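Local coordinates for uncharacterized DUF3829-like protein (PDB 3RH3) that is of unknown function, an all-helical DUF3829-like protein from Bacteroides thetaiotaomicron that is probably a lipoprotein in its natural form, at residues M167-M178 / F225-M236. Numbering follows the deposited sequence.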
loop_
_atom_site.group_PDB
_atom_site.type_symbol
_atom_site.label_atom_id
_atom_site.label_comp_id
_atom_site.label_asym_id
_atom_site.label_seq_id
_atom_site.Cartn_x
_atom_site.Cartn_y
_atom_site.Cartn_z
HETATM N N MSE A 167 10.550 6.881 10.168
HETATM C CA MSE A 167 9.385 6.034 10.449
HETATM C C MSE A 167 8.374 6.118 9.324
HETATM O O MSE A 167 7.910 5.078 8.869
HETATM C CB MSE A 167 8.735 6.396 11.783
HETATM C CG MSE A 167 9.540 5.952 12.955
HETATM SE SE MSE A 167 8.624 6.196 14.656
HETATM C CE MSE A 167 9.234 8.002 15.054
ATOM N N ARG A 168 8.055 7.339 8.865
ATOM C CA ARG A 168 7.169 7.569 7.728
ATOM C C ARG A 168 7.655 6.804 6.469
ATOM O O ARG A 168 6.855 6.123 5.840
ATOM C CB ARG A 168 7.052 9.065 7.416
ATOM C CG ARG A 168 6.207 9.825 8.400
ATOM C CD ARG A 168 5.850 11.214 7.874
ATOM N NE ARG A 168 4.864 11.203 6.781
ATOM C CZ ARG A 168 3.553 11.018 6.938
ATOM N NH1 ARG A 168 3.046 10.785 8.146
ATOM N NH2 ARG A 168 2.741 11.051 5.889
ATOM N N LYS A 169 8.932 6.872 6.134
ATOM C CA LYS A 169 9.447 6.173 4.939
ATOM C C LYS A 169 9.372 4.638 5.086
ATOM O O LYS A 169 8.904 3.974 4.159
ATOM C CB LYS A 169 10.871 6.605 4.571
ATOM C CG LYS A 169 11.225 6.183 3.140
ATOM C CD LYS A 169 12.477 6.795 2.608
ATOM C CE LYS A 169 12.611 6.462 1.138
ATOM N NZ LYS A 169 13.660 7.287 0.476
HETATM N N MSE A 170 9.742 4.092 6.265
HETATM C CA MSE A 170 9.697 2.648 6.543
HETATM C C MSE A 170 8.278 2.124 6.509
HETATM O O MSE A 170 8.056 1.068 5.925
HETATM C CB MSE A 170 10.380 2.313 7.864
HETATM C CG MSE A 170 11.908 2.501 7.752
HETATM SE SE MSE A 170 12.820 1.884 9.318
HETATM C CE MSE A 170 12.727 3.477 10.351
ATOM N N SER A 171 7.307 2.923 7.018
ATOM C CA SER A 171 5.891 2.588 7.005
ATOM C C SER A 171 5.399 2.460 5.580
ATOM O O SER A 171 4.623 1.554 5.290
ATOM C CB SER A 171 5.077 3.629 7.767
ATOM O OG SER A 171 5.244 3.361 9.148
ATOM N N GLY A 172 5.843 3.369 4.715
ATOM C CA GLY A 172 5.533 3.344 3.292
ATOM C C GLY A 172 6.101 2.101 2.628
ATOM O O GLY A 172 5.401 1.417 1.880
ATOM N N THR A 173 7.359 1.759 2.944
ATOM C CA THR A 173 8.029 0.562 2.395
ATOM C C THR A 173 7.305 -0.705 2.862
ATOM O O THR A 173 7.064 -1.584 2.032
ATOM C CB THR A 173 9.514 0.558 2.755
ATOM O OG1 THR A 173 10.057 1.836 2.424
ATOM C CG2 THR A 173 10.295 -0.489 1.968
ATOM N N VAL A 174 6.855 -0.753 4.155
ATOM C CA VAL A 174 6.137 -1.902 4.685
ATOM C C VAL A 174 4.811 -2.084 3.903
ATOM O O VAL A 174 4.473 -3.206 3.483
ATOM C CB VAL A 174 5.916 -1.810 6.228
ATOM C CG1 VAL A 174 4.855 -2.805 6.704
ATOM C CG2 VAL A 174 7.229 -2.018 6.990
ATOM N N GLN A 175 4.088 -0.971 3.703
ATOM C CA GLN A 175 2.817 -0.933 2.979
ATOM C C GLN A 175 3.024 -1.451 1.532
ATOM O O GLN A 175 2.204 -2.242 1.058
ATOM C CB GLN A 175 2.265 0.496 3.002
ATOM C CG GLN A 175 1.034 0.716 2.130
ATOM C CD GLN A 175 0.518 2.127 2.228
ATOM O OE1 GLN A 175 -0.528 2.377 2.817
ATOM N NE2 GLN A 175 1.245 3.083 1.679
ATOM N N SER A 176 4.116 -1.031 0.852
ATOM C CA SER A 176 4.442 -1.533 -0.504
ATOM C C SER A 176 4.688 -3.063 -0.481
ATOM O O SER A 176 4.177 -3.786 -1.347
ATOM C CB SER A 176 5.673 -0.831 -1.078
ATOM O OG SER A 176 5.405 0.541 -1.303
ATOM N N ILE A 177 5.425 -3.549 0.537
ATOM C CA ILE A 177 5.706 -4.998 0.663
ATOM C C ILE A 177 4.388 -5.778 0.855
ATOM O O ILE A 177 4.199 -6.837 0.223
ATOM C CB ILE A 177 6.725 -5.302 1.793
ATOM C CG1 ILE A 177 8.080 -4.635 1.483
ATOM C CG2 ILE A 177 6.917 -6.812 1.966
ATOM C CD1 ILE A 177 8.992 -4.447 2.664
HETATM N N MSE A 178 3.478 -5.248 1.722
HETATM C CA MSE A 178 2.197 -5.903 1.996
HETATM C C MSE A 178 1.347 -5.923 0.738
HETATM O O MSE A 178 0.733 -6.946 0.440
HETATM C CB MSE A 178 1.470 -5.228 3.165
HETATM C CG MSE A 178 2.085 -5.638 4.524
HETATM SE SE MSE A 178 1.690 -7.509 4.917
HETATM C CE MSE A 178 -0.018 -7.216 5.687
ATOM N N PHE A 225 9.461 1.072 17.346
ATOM C CA PHE A 225 9.139 1.071 15.915
ATOM C C PHE A 225 10.162 0.242 15.157
ATOM O O PHE A 225 9.776 -0.602 14.353
ATOM C CB PHE A 225 9.053 2.504 15.327
ATOM C CG PHE A 225 8.679 2.546 13.857
ATOM C CD1 PHE A 225 9.654 2.429 12.867
ATOM C CD2 PHE A 225 7.357 2.732 13.465
ATOM C CE1 PHE A 225 9.305 2.444 11.518
ATOM C CE2 PHE A 225 7.013 2.756 12.115
ATOM C CZ PHE A 225 7.988 2.588 11.149
ATOM N N LEU A 226 11.462 0.471 15.416
ATOM C CA LEU A 226 12.563 -0.272 14.756
ATOM C C LEU A 226 12.455 -1.774 15.016
ATOM O O LEU A 226 12.584 -2.567 14.083
ATOM C CB LEU A 226 13.951 0.261 15.200
ATOM C CG LEU A 226 14.225 1.727 14.903
ATOM C CD1 LEU A 226 15.601 2.146 15.374
ATOM C CD2 LEU A 226 14.102 2.017 13.437
ATOM N N SER A 227 12.180 -2.159 16.266
ATOM C CA SER A 227 11.997 -3.546 16.692
ATOM C C SER A 227 10.803 -4.205 15.941
ATOM O O SER A 227 10.922 -5.349 15.516
ATOM C CB SER A 227 11.793 -3.598 18.207
ATOM O OG SER A 227 11.227 -4.829 18.630
ATOM N N THR A 228 9.688 -3.465 15.763
ATOM C CA THR A 228 8.475 -3.902 15.038
ATOM C C THR A 228 8.779 -4.081 13.557
ATOM O O THR A 228 8.196 -4.954 12.919
ATOM C CB THR A 228 7.342 -2.870 15.235
ATOM O OG1 THR A 228 7.203 -2.606 16.631
ATOM C CG2 THR A 228 6.001 -3.334 14.663
ATOM N N VAL A 229 9.660 -3.252 12.996
ATOM C CA VAL A 229 10.048 -3.391 11.590
ATOM C C VAL A 229 10.812 -4.729 11.421
ATOM O O VAL A 229 10.477 -5.513 10.520
ATOM C CB VAL A 229 10.859 -2.181 11.075
ATOM C CG1 VAL A 229 11.536 -2.499 9.741
ATOM C CG2 VAL A 229 9.975 -0.944 10.941
ATOM N N LYS A 230 11.795 -5.011 12.311
ATOM C CA LYS A 230 12.570 -6.274 12.254
ATOM C C LYS A 230 11.634 -7.471 12.415
ATOM O O LYS A 230 11.803 -8.445 11.717
ATOM C CB LYS A 230 13.681 -6.335 13.313
ATOM C CG LYS A 230 14.697 -5.211 13.235
ATOM C CD LYS A 230 15.472 -5.021 14.542
ATOM C CE LYS A 230 15.948 -3.595 14.677
ATOM N NZ LYS A 230 16.397 -3.269 16.054
ATOM N N SER A 231 10.606 -7.371 13.286
ATOM C CA SER A 231 9.631 -8.454 13.488
ATOM C C SER A 231 8.831 -8.668 12.239
ATOM O O SER A 231 8.597 -9.803 11.851
ATOM C CB SER A 231 8.699 -8.139 14.651
ATOM O OG SER A 231 9.428 -8.393 15.828
ATOM N N PHE A 232 8.424 -7.568 11.600
ATOM C CA PHE A 232 7.668 -7.599 10.349
ATOM C C PHE A 232 8.492 -8.298 9.295
ATOM O O PHE A 232 7.999 -9.162 8.574
ATOM C CB PHE A 232 7.245 -6.177 9.877
ATOM C CG PHE A 232 6.754 -6.214 8.456
ATOM C CD1 PHE A 232 5.489 -6.712 8.154
ATOM C CD2 PHE A 232 7.607 -5.890 7.399
ATOM C CE1 PHE A 232 5.063 -6.823 6.821
ATOM C CE2 PHE A 232 7.181 -6.017 6.067
ATOM C CZ PHE A 232 5.915 -6.490 5.790
HETATM N N MSE A 233 9.739 -7.913 9.205
HETATM C CA MSE A 233 10.691 -8.467 8.244
HETATM C C MSE A 233 10.918 -9.988 8.419
HETATM O O MSE A 233 11.008 -10.699 7.415
HETATM C CB MSE A 233 12.025 -7.710 8.329
HETATM C CG MSE A 233 11.932 -6.361 7.623
HETATM SE SE MSE A 233 13.585 -5.365 7.697
HETATM C CE MSE A 233 14.349 -5.921 6.140
ATOM N N ASN A 234 10.948 -10.476 9.677
ATOM C CA ASN A 234 11.088 -11.893 9.971
ATOM C C ASN A 234 9.829 -12.644 9.539
ATOM O O ASN A 234 9.928 -13.718 8.932
ATOM C CB ASN A 234 11.370 -12.115 11.472
ATOM C CG ASN A 234 12.745 -11.643 11.899
ATOM O OD1 ASN A 234 13.696 -11.596 11.120
ATOM N ND2 ASN A 234 12.887 -11.297 13.158
ATOM N N ASP A 235 8.657 -12.059 9.834
ATOM C CA ASP A 235 7.360 -12.639 9.488
ATOM C C ASP A 235 7.173 -12.641 7.960
ATOM O O ASP A 235 6.729 -13.643 7.410
ATOM C CB ASP A 235 6.219 -11.867 10.179
ATOM C CG ASP A 235 6.176 -11.951 11.701
ATOM O OD1 ASP A 235 7.102 -12.572 12.304
ATOM O OD2 ASP A 235 5.203 -11.428 12.296
HETATM N N MSE A 236 7.553 -11.552 7.276
HETATM C CA MSE A 236 7.403 -11.447 5.822
HETATM C C MSE A 236 8.400 -12.387 5.132
HETATM O O MSE A 236 7.995 -13.049 4.185
HETATM C CB MSE A 236 7.511 -9.993 5.316
HETATM C CG MSE A 236 7.323 -9.851 3.799
HETATM SE SE MSE A 236 5.690 -10.741 3.092
HETATM C CE MSE A 236 4.348 -9.344 3.618
#
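A buried, near-parallel helix-helix packing joins Met167 of helix 161-181 to Phe225 of helix 216-240 in the C-terminal DUF3829-like helical domain. The axes of the two segments run at 17° and approach to 11.4 Å, a wide spacing bridged by aromatic and selenomethionine side chains; no hydrogen bond crosses. With CG anti to its backbone N (chi1 -178°), Phe225 extends its ring so that CZ lies 3.4 Å from Met167 O. Met167 CG sits over one ring face, 3.6 Å from the centroid, a CH-pi contact, while SE adds an oblique Met-aromatic approach. Ser171 OG meets the ring edge in plane, and Met170 CE touches both Phe225 CE1 and Leu226 CD2. Replacing the Phe225 ring by an alanine here is likely to open a gap beside Met167 CG and leave Met170 CE without its aromatic partner. Further along, Val174 CG1 stands over the centre of the Phe232 ring, 3.9 Å from the centroid and 7° off the normal, and Met236 CB, from the same helix as Phe232, lies over the rim of the opposite face. Tyr257 of helix 247-257 adds an edge-to-face ring contact. At the ring edge, Met178 SE lies 3.9 Å from Phe232 CE1 and 3.5 Å from Met236 CE.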